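Local coordinates for protein 5,10-methylenetetrahydromethanopterin reductase (Methanopyrus kandleri, PDB 1EZW) that catalyses the reversible, coenzyme F420-dependent reduction of methylenetetrahydromethanopterin to methyltetrahydromethanopterin, a step of methanogenesis from carbon dioxide, at residues D38-N42 with T102-M106; T66-T70 with M95-D99; A91-G96 with I171-G176; I114-E120 with G151-K155; K184-A190 with G213-R219. All coordinates share one frame; numbering follows the deposited sequence. Where two conformers were deposited one is given.

Contact 1. Residues D38-N42 with T102-M106; sequences DHYNN and TFDKM
Tyr40 lays its phenol ring against helix 100-106 and meets Thr102 and, one turn on, the adjacent pair Lys105 and Met106. Tyr40 CG lies between its own backbone N and carbonyl carbon (chi1 82°), and from there the side chain slides past those of Thr102 and Met106 in the opposite direction. Thr102 comes to the ring edge, near its plane, with methyl CG2 3.6 Å from Tyr40 CD2. On the neighbouring turn, Met106 CG lies 3.4 Å from the same Tyr40 CD2 by an oblique approach. Met106 SD is 5.0 Å from the ring centroid, a Met-aromatic contact 60° off the ring normal. Asn41 CB, from the same turn as the tyrosine, rests 3.6 Å above one face of the Tyr40 ring. The extended chain of Lys105 crosses the phenol at about a right angle, its CD 3.4 Å from Tyr40 OH. Thr102 also faces His39: OG1 stands 3.4 Å above the centre of the imidazole, a placement left doubtful by a second histidine conformer.

No hydrogen bond joins the segments; the polar ends have partners beyond them. Tyr40 OH bonds to the carbonyl of Asp160 of the second subunit, Lys105 NZ pairs with the carboxylate of that same residue, and Thr102 OG1 bonds to Asp99 in its own chain. A type I turn from His39 to Asn42 presents the tyrosine. The contact thus ties the loop between strand 33-36 and helix 45-54 to helix 100-106, beside the second subunit.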
# COMPACT_ATOMS: atom_id res chain seq x y z
N ASP A 38 -5.56 5.91 20.65
CA ASP A 38 -6.43 6.90 20.00
C ASP A 38 -6.46 8.21 20.76
O ASP A 38 -7.28 8.37 21.68
CB ASP A 38 -7.86 6.30 19.86
CG ASP A 38 -8.89 7.33 19.42
OD1 ASP A 38 -8.51 8.19 18.62
OD2 ASP A 38 -10.06 7.25 19.87
N HIS A 39 -5.55 9.14 20.42
CA HIS A 39 -5.49 10.46 21.08
C HIS A 39 -5.42 11.50 19.96
O HIS A 39 -4.57 11.37 19.08
CB HIS A 39 -4.23 10.59 21.96
CG HIS A 39 -4.28 9.76 23.21
ND1 HIS A 39 -3.23 9.69 24.10
CD2 HIS A 39 -5.27 9.00 23.73
CE1 HIS A 39 -3.57 8.91 25.11
NE2 HIS A 39 -4.80 8.47 24.90
N TYR A 40 -6.27 12.54 20.03
CA TYR A 40 -6.34 13.55 18.98
C TYR A 40 -5.00 14.21 18.69
O TYR A 40 -4.76 14.69 17.56
CB TYR A 40 -7.37 14.65 19.36
CG TYR A 40 -6.75 15.66 20.30
CD1 TYR A 40 -6.02 16.74 19.79
CD2 TYR A 40 -6.66 15.38 21.69
CE1 TYR A 40 -5.19 17.51 20.60
CE2 TYR A 40 -5.82 16.16 22.52
CZ TYR A 40 -5.09 17.20 21.97
OH TYR A 40 -4.16 17.86 22.75
N ASN A 41 -4.10 14.25 19.68
CA ASN A 41 -2.85 14.95 19.45
C ASN A 41 -1.86 14.20 18.58
O ASN A 41 -0.89 14.77 18.10
CB ASN A 41 -2.16 15.32 20.79
CG ASN A 41 -2.02 14.14 21.72
OD1 ASN A 41 -2.98 13.47 22.05
ND2 ASN A 41 -0.81 13.90 22.17
N ASN A 42 -2.12 12.92 18.35
CA ASN A 42 -1.21 12.10 17.55
C ASN A 42 -1.85 11.80 16.22
O ASN A 42 -2.94 12.31 15.94
CB ASN A 42 -0.93 10.81 18.31
CG ASN A 42 -0.13 11.08 19.58
OD1 ASN A 42 0.80 11.87 19.55
ND2 ASN A 42 -0.47 10.42 20.67
N THR A 102 -5.97 13.48 28.21
CA THR A 102 -6.42 13.85 26.86
C THR A 102 -7.76 14.57 26.86
O THR A 102 -7.91 15.59 26.16
CB THR A 102 -6.49 12.60 25.95
OG1 THR A 102 -5.23 11.91 26.01
CG2 THR A 102 -6.72 13.03 24.47
N PHE A 103 -8.74 14.09 27.63
CA PHE A 103 -10.03 14.78 27.67
C PHE A 103 -9.90 16.20 28.22
O PHE A 103 -10.52 17.12 27.69
CB PHE A 103 -11.05 13.94 28.45
CG PHE A 103 -11.75 12.91 27.60
CD1 PHE A 103 -11.08 12.26 26.54
CD2 PHE A 103 -13.06 12.55 27.87
CE1 PHE A 103 -11.72 11.28 25.78
CE2 PHE A 103 -13.71 11.58 27.11
CZ PHE A 103 -13.04 10.94 26.07
N ASP A 104 -9.05 16.41 29.23
CA ASP A 104 -8.89 17.79 29.71
C ASP A 104 -8.40 18.71 28.57
O ASP A 104 -8.89 19.85 28.40
CB ASP A 104 -7.90 17.86 30.90
CG ASP A 104 -8.49 17.29 32.19
OD1 ASP A 104 -9.72 17.15 32.28
OD2 ASP A 104 -7.70 17.00 33.12
N LYS A 105 -7.44 18.21 27.79
CA LYS A 105 -6.90 19.00 26.70
C LYS A 105 -8.00 19.28 25.68
O LYS A 105 -8.07 20.37 25.16
CB LYS A 105 -5.75 18.26 25.98
CG LYS A 105 -4.44 18.17 26.78
CD LYS A 105 -3.49 17.23 26.04
CE LYS A 105 -2.20 16.94 26.78
NZ LYS A 105 -1.49 15.83 26.03
N MET A 106 -8.85 18.29 25.40
CA MET A 106 -9.91 18.47 24.41
C MET A 106 -11.02 19.39 24.88
O MET A 106 -11.72 19.96 24.05
CB MET A 106 -10.53 17.13 24.03
CG MET A 106 -9.53 16.17 23.41
SD MET A 106 -10.30 14.64 22.87
CE MET A 106 -11.01 15.21 21.25

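Contact 2. Residues T66-T70 with M95-D99; sequences TNPYT and MGPGD
Thr66 and Met95 form a single beta bridge, after which the backbones diverge, their directions 56° apart. Gly96 N donates to Thr66 O at 2.9 Å with a fairly straight N-H (160°). The same Thr66 O accepts a second hydrogen bond, from a water 3.0 Å away, and that water accepts from Gly98 N at 2.8 Å, so one water links Thr66 O to Gly98 N. Asn67 CA adds a CA-H...O contact to Gly96 O at 3.4 Å. Gly98 has a positive phi at which any CB would jam against the preceding carbonyl oxygen.

Among the side chains, Met95 is bent at both chi2 and chi3. The double bend brings SD to 3.5 Å from Asn67 CA and carries CE to 3.8 Å from Thr66 CG2; the sulfur thus touches the Asn67 main chain and the terminal methyl the Thr66 methyl. SD also packs on the ring of Pro68. Tyr69 turns a ring edge to the loop, CE1 lying 3.3 Å from Pro97 O near the ring plane, while Pro68 CB sits over the centre of one ring face. Thr66 OG1 is held by Asp38.

Both loops leave the C-terminal ends of barrel strands, 60-63 and 93-95, the side on which TIM barrels keep their active sites. Helix 127-142 packs on Pro68, Tyr69 and Met95; from helix 100-106, Phe103 touches Asn67 and Thr70, and Met106 touches Thr70.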
# COMPACT_ATOMS: atom_id res chain seq x y z
N THR A 66 -9.97 3.11 22.03
CA THR A 66 -10.73 4.28 21.63
C THR A 66 -11.79 4.51 22.69
O THR A 66 -11.67 3.96 23.77
CB THR A 66 -11.27 4.15 20.20
OG1 THR A 66 -11.93 5.38 19.86
CG2 THR A 66 -12.21 2.95 20.02
N ASN A 67 -12.80 5.32 22.42
CA ASN A 67 -13.79 5.62 23.48
C ASN A 67 -15.14 5.94 22.89
O ASN A 67 -15.28 6.14 21.69
CB ASN A 67 -13.29 6.82 24.33
CG ASN A 67 -13.08 8.08 23.49
OD1 ASN A 67 -11.96 8.38 23.03
ND2 ASN A 67 -14.16 8.81 23.25
N PRO A 68 -16.18 5.99 23.72
CA PRO A 68 -17.55 6.29 23.23
C PRO A 68 -17.88 7.73 22.91
O PRO A 68 -18.94 7.99 22.33
CB PRO A 68 -18.45 5.87 24.42
CG PRO A 68 -17.54 4.99 25.29
CD PRO A 68 -16.19 5.65 25.16
N TYR A 69 -17.00 8.65 23.29
CA TYR A 69 -17.32 10.07 23.26
C TYR A 69 -16.87 10.97 22.14
O TYR A 69 -17.62 11.84 21.72
CB TYR A 69 -16.81 10.71 24.56
CG TYR A 69 -17.24 9.94 25.80
CD1 TYR A 69 -16.31 9.17 26.52
CD2 TYR A 69 -18.59 9.87 26.18
CE1 TYR A 69 -16.69 8.36 27.57
CE2 TYR A 69 -19.00 9.03 27.27
CZ TYR A 69 -18.03 8.29 27.95
OH TYR A 69 -18.38 7.45 29.03
N THR A 70 -15.63 10.79 21.69
CA THR A 70 -15.12 11.73 20.70
C THR A 70 -15.63 11.47 19.28
O THR A 70 -15.36 12.28 18.39
CB THR A 70 -13.60 11.73 20.69
OG1 THR A 70 -13.17 10.43 20.27
CG2 THR A 70 -13.02 12.08 22.13
N MET A 95 -11.81 -0.74 23.59
CA MET A 95 -12.72 0.35 23.95
C MET A 95 -12.56 0.69 25.43
O MET A 95 -12.57 -0.19 26.26
CB MET A 95 -14.16 -0.11 23.68
CG MET A 95 -15.23 0.91 24.02
SD MET A 95 -15.16 2.39 22.99
CE MET A 95 -15.54 1.69 21.40
N GLY A 96 -12.41 1.96 25.74
CA GLY A 96 -12.29 2.40 27.12
C GLY A 96 -13.14 3.63 27.35
O GLY A 96 -13.87 4.07 26.46
N PRO A 97 -13.06 4.23 28.52
CA PRO A 97 -13.85 5.41 28.88
C PRO A 97 -13.25 6.77 28.59
O PRO A 97 -13.78 7.78 29.05
CB PRO A 97 -14.02 5.22 30.38
CG PRO A 97 -12.62 4.81 30.78
CD PRO A 97 -12.24 3.76 29.66
N GLY A 98 -12.18 6.81 27.80
CA GLY A 98 -11.51 8.08 27.57
C GLY A 98 -10.37 8.14 28.60
O GLY A 98 -10.16 7.18 29.33
N ASP A 99 -9.63 9.24 28.66
CA ASP A 99 -8.55 9.36 29.62
C ASP A 99 -8.49 10.81 30.04
O ASP A 99 -8.73 11.71 29.24
CB ASP A 99 -7.19 8.86 29.05
CG ASP A 99 -6.74 9.64 27.83
OD1 ASP A 99 -5.81 10.47 27.97
OD2 ASP A 99 -7.33 9.45 26.74
O HOH W 1 -10.48 5.13 26.28

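Contact 3. Residues A91-G96 with I171-G176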
# COMPACT_ATOMS: atom_id res chain seq x y z
N ALA A 91 -9.29 -7.09 12.10
CA ALA A 91 -9.56 -6.06 13.06
C ALA A 91 -9.87 -6.56 14.47
O ALA A 91 -10.40 -7.66 14.63
CB ALA A 91 -10.75 -5.19 12.59
N ILE A 92 -9.54 -5.72 15.42
CA ILE A 92 -9.87 -5.96 16.84
C ILE A 92 -10.34 -4.61 17.38
O ILE A 92 -9.98 -3.54 16.86
CB ILE A 92 -8.66 -6.47 17.66
CG1 ILE A 92 -7.51 -5.46 17.62
CG2 ILE A 92 -8.26 -7.86 17.15
CD1 ILE A 92 -6.14 -5.96 18.20
N ILE A 93 -11.15 -4.62 18.44
CA ILE A 93 -11.61 -3.36 19.01
C ILE A 93 -11.09 -3.24 20.46
O ILE A 93 -11.23 -4.21 21.21
CB ILE A 93 -13.16 -3.36 19.13
CG1 ILE A 93 -13.79 -3.46 17.75
CG2 ILE A 93 -13.62 -2.09 19.89
CD1 ILE A 93 -15.29 -3.88 17.80
N GLY A 94 -10.50 -2.09 20.80
CA GLY A 94 -10.07 -1.78 22.17
C GLY A 94 -10.96 -0.60 22.57
O GLY A 94 -10.88 0.45 21.97
N MET A 95 -11.81 -0.74 23.59
CA MET A 95 -12.72 0.35 23.95
C MET A 95 -12.56 0.69 25.43
O MET A 95 -12.57 -0.19 26.26
CB MET A 95 -14.16 -0.11 23.68
CG MET A 95 -15.23 0.91 24.02
SD MET A 95 -15.16 2.39 22.99
CE MET A 95 -15.54 1.69 21.40
N GLY A 96 -12.41 1.96 25.74
CA GLY A 96 -12.29 2.40 27.12
C GLY A 96 -13.14 3.63 27.35
O GLY A 96 -13.87 4.07 26.46
N ILE A 171 -15.46 -10.17 15.24
CA ILE A 171 -14.41 -9.21 15.64
C ILE A 171 -14.37 -9.17 17.15
O ILE A 171 -15.40 -9.00 17.80
CB ILE A 171 -14.72 -7.77 15.10
CG1 ILE A 171 -14.65 -7.81 13.58
CG2 ILE A 171 -13.71 -6.76 15.67
CD1 ILE A 171 -14.90 -6.41 12.92
N PRO A 172 -13.19 -9.36 17.75
CA PRO A 172 -13.08 -9.34 19.22
C PRO A 172 -13.27 -7.98 19.83
O PRO A 172 -12.80 -6.97 19.31
CB PRO A 172 -11.66 -9.84 19.49
CG PRO A 172 -11.20 -10.49 18.22
CD PRO A 172 -11.89 -9.65 17.12
N PHE A 173 -13.96 -7.95 20.97
CA PHE A 173 -14.20 -6.73 21.68
C PHE A 173 -13.41 -6.73 22.97
O PHE A 173 -13.68 -7.52 23.88
CB PHE A 173 -15.70 -6.60 22.04
CG PHE A 173 -16.07 -5.30 22.69
CD1 PHE A 173 -16.14 -4.11 21.93
CD2 PHE A 173 -16.37 -5.24 24.05
CE1 PHE A 173 -16.50 -2.89 22.52
CE2 PHE A 173 -16.73 -4.02 24.65
CZ PHE A 173 -16.80 -2.85 23.90
N TYR A 174 -12.40 -5.87 23.06
CA TYR A 174 -11.61 -5.77 24.29
C TYR A 174 -11.96 -4.48 25.01
O TYR A 174 -12.11 -3.43 24.40
CB TYR A 174 -10.09 -5.72 23.95
CG TYR A 174 -9.49 -7.05 23.59
CD1 TYR A 174 -9.88 -7.76 22.46
CD2 TYR A 174 -8.50 -7.61 24.41
CE1 TYR A 174 -9.31 -8.99 22.13
CE2 TYR A 174 -7.92 -8.86 24.11
CZ TYR A 174 -8.33 -9.54 22.96
OH TYR A 174 -7.85 -10.76 22.59
N MET A 175 -12.08 -4.53 26.34
CA MET A 175 -12.36 -3.34 27.09
C MET A 175 -11.22 -2.91 27.97
O MET A 175 -10.63 -3.74 28.67
CB MET A 175 -13.54 -3.61 28.03
CG MET A 175 -14.84 -3.29 27.46
SD MET A 175 -16.07 -3.50 28.83
CE MET A 175 -15.77 -2.54 29.83
N GLY A 176 -10.91 -1.62 27.98
CA GLY A 176 -9.90 -1.14 28.90
C GLY A 176 -10.54 -1.17 30.29
O GLY A 176 -11.73 -0.86 30.43
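Ile93, Gly94 and Met95 pair in parallel with Phe173, Tyr174 and Met175, and here the contact is tightest. A ladder of four backbone bonds, 2.7 to 3.0 Å long, runs through it: Ile93 N to Pro172 O, Tyr174 N to Ile93 O, Met95 N to Tyr174 O and Gly176 N to Met95 O. On the face turned to helices 73-86 and 127-142, Phe173 has CG anti to its N (chi1 -175°), which swings the ring across to the other strand. CD1 then lies 3.8 Å from Ile93 CG2, and CZ 3.8 Å from Met95 CB. With an alanine here, Ile93 CG2 and Met95 CB would probably lose their aromatic neighbour, leaving a gap between the side chains of the two strands. On the other face Tyr174 enters the barrel interior, its hydroxyl bonded to Asp225 and its ring edge-to-face with Trp35.

The looser end lies before the strands. Pro172, partly exposed, touches Ile92 CG2 with CD at 4.0 Å, and Ile171 CG2 lies 3.9 Å from Ile93 CG1, with no backbone bond between these pairs. Pairing therefore rests on main-chain polarity, while apolar Ile93, Met95 and Phe173 face the helices and Tyr174 takes a hydrogen-bonding hydroxyl to the other face.

Contact 4. Residues I114-E120 with G151-K155; sequences IPIWNPE and GKYVK
A lone beta bridge, Trp117 with Val154, joins the two loops that flank helix 127-142. Lys155 N donates to Trp117 O at 3.1 Å with a nearly straight N-H (166°). Val154 CA makes a CA-H...O contact with that same oxygen at 3.4 Å. In the return direction Trp117 N reaches Tyr153 O at 3.1 Å, a weak and bent bond. Asn118 extends its amide from a CG anti to the backbone N (chi1 -175°) and gives Gly151 O a weak bond from ND2, 2.9 Å long; its carboxamide also lies against Lys155 CB.

Segment 114-120 folds back on itself: Pro115 centres an inverse gamma turn and opens a type I turn ending at Asn118, which probably helps bring the Trp117 backbone alongside Val154. Pro115 CB meanwhile meets Lys152 O at 3.3 Å.

Trp117 and Tyr153 run side by side, pointing the same way with ring planes 80° apart. Tyr153 OH comes to the edge of the indole, 3.3 Å from Trp117 CD1, though a second conformer of Tyr153 leaves this placement doubtful. Trp117 NE1 bonds to Pro68 O, which in the given conformer also takes the phenol OH. Toward solvent, Lys155 stretches out fully to a salt bridge whose hydrogen bond is weak, NZ to Glu120 OE2 at 3.3 Å. Behind the turn, Glu133 of helix 127-142 receives the backbone N-H groups of Lys152, Tyr153 and Val154, and Trp117 also packs on Tyr69 of the second subunit.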
# COMPACT_ATOMS: atom_id res chain seq x y z
N ILE A 114 -21.61 12.74 29.99
CA ILE A 114 -22.57 13.39 29.10
C ILE A 114 -23.26 12.36 28.19
O ILE A 114 -22.59 11.49 27.61
CB ILE A 114 -21.86 14.40 28.17
CG1 ILE A 114 -21.06 15.42 28.99
CG2 ILE A 114 -22.90 15.08 27.26
CD1 ILE A 114 -20.10 16.26 28.17
N PRO A 115 -24.60 12.38 28.10
CA PRO A 115 -25.32 11.44 27.22
C PRO A 115 -25.20 12.12 25.84
O PRO A 115 -26.20 12.48 25.20
CB PRO A 115 -26.74 11.47 27.79
CG PRO A 115 -26.89 12.92 28.20
CD PRO A 115 -25.57 13.14 28.94
N ILE A 116 -23.95 12.26 25.39
CA ILE A 116 -23.64 12.97 24.14
C ILE A 116 -24.46 12.61 22.92
O ILE A 116 -24.89 13.49 22.17
CB ILE A 116 -22.13 12.82 23.76
CG1 ILE A 116 -21.24 13.42 24.85
CG2 ILE A 116 -21.86 13.54 22.40
CD1 ILE A 116 -19.72 13.38 24.55
N TRP A 117 -24.70 11.32 22.72
CA TRP A 117 -25.40 10.87 21.53
C TRP A 117 -26.88 10.54 21.66
O TRP A 117 -27.46 9.86 20.81
CB TRP A 117 -24.64 9.70 20.88
CG TRP A 117 -23.15 9.98 20.68
CD1 TRP A 117 -22.10 9.31 21.27
CD2 TRP A 117 -22.54 11.01 19.88
NE1 TRP A 117 -20.91 9.86 20.89
CE2 TRP A 117 -21.14 10.91 20.04
CE3 TRP A 117 -23.06 12.03 19.04
CZ2 TRP A 117 -20.24 11.77 19.40
CZ3 TRP A 117 -22.16 12.89 18.40
CH2 TRP A 117 -20.75 12.74 18.58
N ASN A 118 -27.49 11.06 22.73
CA ASN A 118 -28.94 10.92 22.90
C ASN A 118 -29.36 12.38 23.18
O ASN A 118 -29.47 12.80 24.33
CB ASN A 118 -29.28 10.02 24.08
CG ASN A 118 -30.79 9.77 24.17
OD1 ASN A 118 -31.55 10.49 23.55
ND2 ASN A 118 -31.21 8.78 24.94
N PRO A 119 -29.60 13.16 22.12
CA PRO A 119 -29.99 14.57 22.16
C PRO A 119 -31.17 14.92 23.05
O PRO A 119 -31.21 16.02 23.60
CB PRO A 119 -30.24 14.90 20.68
CG PRO A 119 -29.21 14.01 20.01
CD PRO A 119 -29.53 12.72 20.71
N GLU A 120 -32.10 14.00 23.21
CA GLU A 120 -33.23 14.35 24.07
C GLU A 120 -33.00 14.04 25.54
O GLU A 120 -33.79 14.44 26.40
CB GLU A 120 -34.52 13.69 23.58
CG GLU A 120 -34.40 12.24 23.21
CD GLU A 120 -35.63 11.74 22.43
OE1 GLU A 120 -36.69 11.53 23.05
OE2 GLU A 120 -35.53 11.59 21.19
N GLY A 151 -30.69 3.93 24.04
CA GLY A 151 -30.13 3.73 25.36
C GLY A 151 -30.12 5.06 26.07
O GLY A 151 -30.79 5.99 25.62
N LYS A 152 -29.35 5.16 27.15
CA LYS A 152 -29.23 6.39 27.92
C LYS A 152 -28.18 7.32 27.33
O LYS A 152 -28.27 8.53 27.48
CB LYS A 152 -28.77 6.12 29.36
CG LYS A 152 -29.58 5.13 30.19
CD LYS A 152 -28.85 4.83 31.55
CE LYS A 152 -29.04 5.91 32.67
NZ LYS A 152 -28.54 7.32 32.48
N TYR A 153 -27.16 6.76 26.68
CA TYR A 153 -26.07 7.58 26.13
C TYR A 153 -26.18 7.74 24.61
O TYR A 153 -25.73 8.73 24.06
CB TYR A 153 -24.71 6.96 26.55
CG TYR A 153 -23.66 6.83 25.45
CD1 TYR A 153 -22.70 7.83 25.23
CD2 TYR A 153 -23.66 5.71 24.62
CE1 TYR A 153 -21.76 7.70 24.19
CE2 TYR A 153 -22.71 5.58 23.57
CZ TYR A 153 -21.78 6.57 23.38
OH TYR A 153 -20.88 6.42 22.32
N VAL A 154 -26.80 6.79 23.93
CA VAL A 154 -26.97 6.93 22.49
C VAL A 154 -28.36 6.45 22.12
O VAL A 154 -28.83 5.42 22.62
CB VAL A 154 -25.88 6.12 21.67
CG1 VAL A 154 -25.91 4.63 22.03
CG2 VAL A 154 -26.14 6.31 20.20
N LYS A 155 -29.02 7.22 21.27
CA LYS A 155 -30.32 6.84 20.74
C LYS A 155 -30.21 7.05 19.23
O LYS A 155 -29.97 8.15 18.77
CB LYS A 155 -31.46 7.69 21.32
CG LYS A 155 -32.81 7.31 20.68
CD LYS A 155 -33.98 8.16 21.25
CE LYS A 155 -35.28 7.80 20.52
NZ LYS A 155 -36.48 8.42 21.16

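Contact 5. Residues K184-A190 with G213-R219; sequences KTAGEIA and GAKEAGR
Arg219 grips Ala190 O end-on with two nitrogens, NH1 and NH2, each 2.8 Å from that oxygen. The acceptor lies in the guanidinium plane, and both donors approach from one face of the carbonyl. Arg219 NH2 also gives a weak bond to Gly187 O, 2.9 Å away, so the charge gathers two carbonyls where helix 180-189 ends and would probably suit the negative pole of that helix. A leucine here would probably leave Ala190 O without its two donors and Gly187 O without its weak one.

Where the backbones meet, the lack of side chains at Gly213 and Gly187 allows the approach. Gly213 CA lies 3.4 Å from Lys184 O as a CA-H...O contact, and a CB on Gly213 would clash with that oxygen; one on Gly187 would be tight against Ala214 N. Ala214 CA makes a similar contact with Gly187 O at 3.2 Å. Nearby, Ala217 CB rests 3.8 Å from Glu188 CG. At the rim Lys184 NZ pairs with the Glu216 carboxylate, the modelled 2.5 Å between NZ and OE1 being doubtfully short.

Further out, a Schellman motif ends helix 200-216: Gly218, at positive phi, sends its N-H back to Lys215 O, and Arg219 N returns to Ala214 O. After that reversal Arg219 reaches the C-terminal end of helix 180-189. Glu188 is held by Arg132 of helix 127-142, and Ala190 packs on Phe173 of strand 173-176. The contact thus joins two consecutive outer helices of the barrel, 180-189 and 200-216, with strand 192-196 between them in sequence.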
# COMPACT_ATOMS: atom_id res chain seq x y z
N LYS A 184 -15.41 -5.71 36.21
CA LYS A 184 -16.55 -6.61 36.25
C LYS A 184 -17.36 -6.55 34.93
O LYS A 184 -17.78 -7.57 34.37
CB LYS A 184 -17.42 -6.24 37.46
CG LYS A 184 -18.41 -7.28 37.81
CD LYS A 184 -19.15 -6.86 39.11
CE LYS A 184 -20.12 -7.95 39.53
NZ LYS A 184 -21.01 -8.27 38.38
N THR A 185 -17.56 -5.34 34.42
CA THR A 185 -18.29 -5.17 33.16
C THR A 185 -17.57 -5.89 32.01
O THR A 185 -18.20 -6.52 31.16
CB THR A 185 -18.41 -3.66 32.83
OG1 THR A 185 -19.10 -3.01 33.91
CG2 THR A 185 -19.20 -3.45 31.50
N ALA A 186 -16.25 -5.79 31.99
CA ALA A 186 -15.48 -6.43 30.94
C ALA A 186 -15.62 -7.96 31.03
O ALA A 186 -15.76 -8.64 30.04
CB ALA A 186 -13.99 -5.98 31.05
N GLY A 187 -15.64 -8.51 32.26
CA GLY A 187 -15.79 -9.95 32.35
C GLY A 187 -17.17 -10.37 31.87
O GLY A 187 -17.38 -11.47 31.36
N GLU A 188 -18.12 -9.47 31.97
CA GLU A 188 -19.46 -9.81 31.55
C GLU A 188 -19.69 -9.68 30.04
O GLU A 188 -20.33 -10.53 29.44
CB GLU A 188 -20.49 -8.93 32.27
CG GLU A 188 -21.91 -9.15 31.76
CD GLU A 188 -22.93 -8.17 32.36
OE1 GLU A 188 -23.95 -7.93 31.66
OE2 GLU A 188 -22.72 -7.67 33.49
N ILE A 189 -19.11 -8.64 29.43
CA ILE A 189 -19.42 -8.40 28.03
C ILE A 189 -18.26 -8.41 27.04
O ILE A 189 -18.50 -8.33 25.83
CB ILE A 189 -20.10 -7.00 27.85
CG1 ILE A 189 -19.06 -5.88 28.00
CG2 ILE A 189 -21.23 -6.79 28.93
CD1 ILE A 189 -19.54 -4.46 27.74
N ALA A 190 -17.04 -8.56 27.52
CA ALA A 190 -15.92 -8.50 26.58
C ALA A 190 -15.22 -9.80 26.24
O ALA A 190 -15.22 -10.76 27.03
CB ALA A 190 -14.89 -7.49 27.11
N GLY A 213 -17.55 -10.96 36.98
CA GLY A 213 -18.45 -10.55 35.93
C GLY A 213 -18.72 -11.67 34.94
O GLY A 213 -19.84 -11.83 34.44
N ALA A 214 -17.69 -12.45 34.62
CA ALA A 214 -17.85 -13.55 33.70
C ALA A 214 -18.90 -14.54 34.24
O ALA A 214 -19.79 -14.96 33.50
CB ALA A 214 -16.51 -14.26 33.47
N LYS A 215 -18.79 -14.88 35.52
CA LYS A 215 -19.74 -15.82 36.14
C LYS A 215 -21.16 -15.32 36.07
O LYS A 215 -22.08 -16.10 35.81
CB LYS A 215 -19.33 -16.09 37.60
CG LYS A 215 -18.04 -16.90 37.72
CD LYS A 215 -17.72 -17.28 39.17
CE LYS A 215 -16.43 -18.12 39.26
NZ LYS A 215 -16.54 -19.42 38.50
N GLU A 216 -21.35 -14.03 36.29
CA GLU A 216 -22.69 -13.47 36.20
C GLU A 216 -23.25 -13.54 34.78
O GLU A 216 -24.47 -13.48 34.58
CB GLU A 216 -22.70 -12.03 36.74
CG GLU A 216 -22.61 -12.03 38.26
CD GLU A 216 -22.63 -10.63 38.87
OE1 GLU A 216 -23.08 -9.69 38.18
OE2 GLU A 216 -22.21 -10.49 40.05
N ALA A 217 -22.38 -13.71 33.79
CA ALA A 217 -22.84 -13.82 32.42
C ALA A 217 -22.80 -15.28 31.97
O ALA A 217 -23.00 -15.57 30.80
CB ALA A 217 -21.94 -12.94 31.48
N GLY A 218 -22.56 -16.19 32.90
CA GLY A 218 -22.51 -17.60 32.55
C GLY A 218 -21.27 -17.96 31.74
O GLY A 218 -21.27 -18.96 31.00
N ARG A 219 -20.21 -17.18 31.89
CA ARG A 219 -18.99 -17.41 31.14
C ARG A 219 -17.88 -17.91 32.03
O ARG A 219 -17.86 -17.66 33.23
CB ARG A 219 -18.51 -16.10 30.49
CG ARG A 219 -19.56 -15.41 29.64
CD ARG A 219 -19.10 -14.01 29.22
NE ARG A 219 -18.12 -14.11 28.14
CZ ARG A 219 -17.26 -13.13 27.84
NH1 ARG A 219 -16.40 -13.32 26.83
NH2 ARG A 219 -17.23 -12.02 28.56

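How the contacts relate
Contacts 1, 2 and 3 overlap along the chain: contact 2 falls within the span of contact 1 and shares Met95 and Gly96 with contact 3. In sequence, contact 4 falls between the two strands of contact 3, and contact 5 follows them all. Contact 2 is the hub, its centre 11 Å from those of contacts 1 and 3 and 15 Å from that of contact 4, touching all three. Contact 3 joins neighbouring barrel strands, and a probable hydrogen bond from Thr66 N to Gly94 O (2.8 Å) carries the pairing on into the 66-70 loop. Contact 5 touches contact 3 through Met175 and Phe173, about 30 Å from contact 1 between centres. Contacts 1, 2 and 4 also meet the second subunit, placing this part of the barrel at a subunit interface.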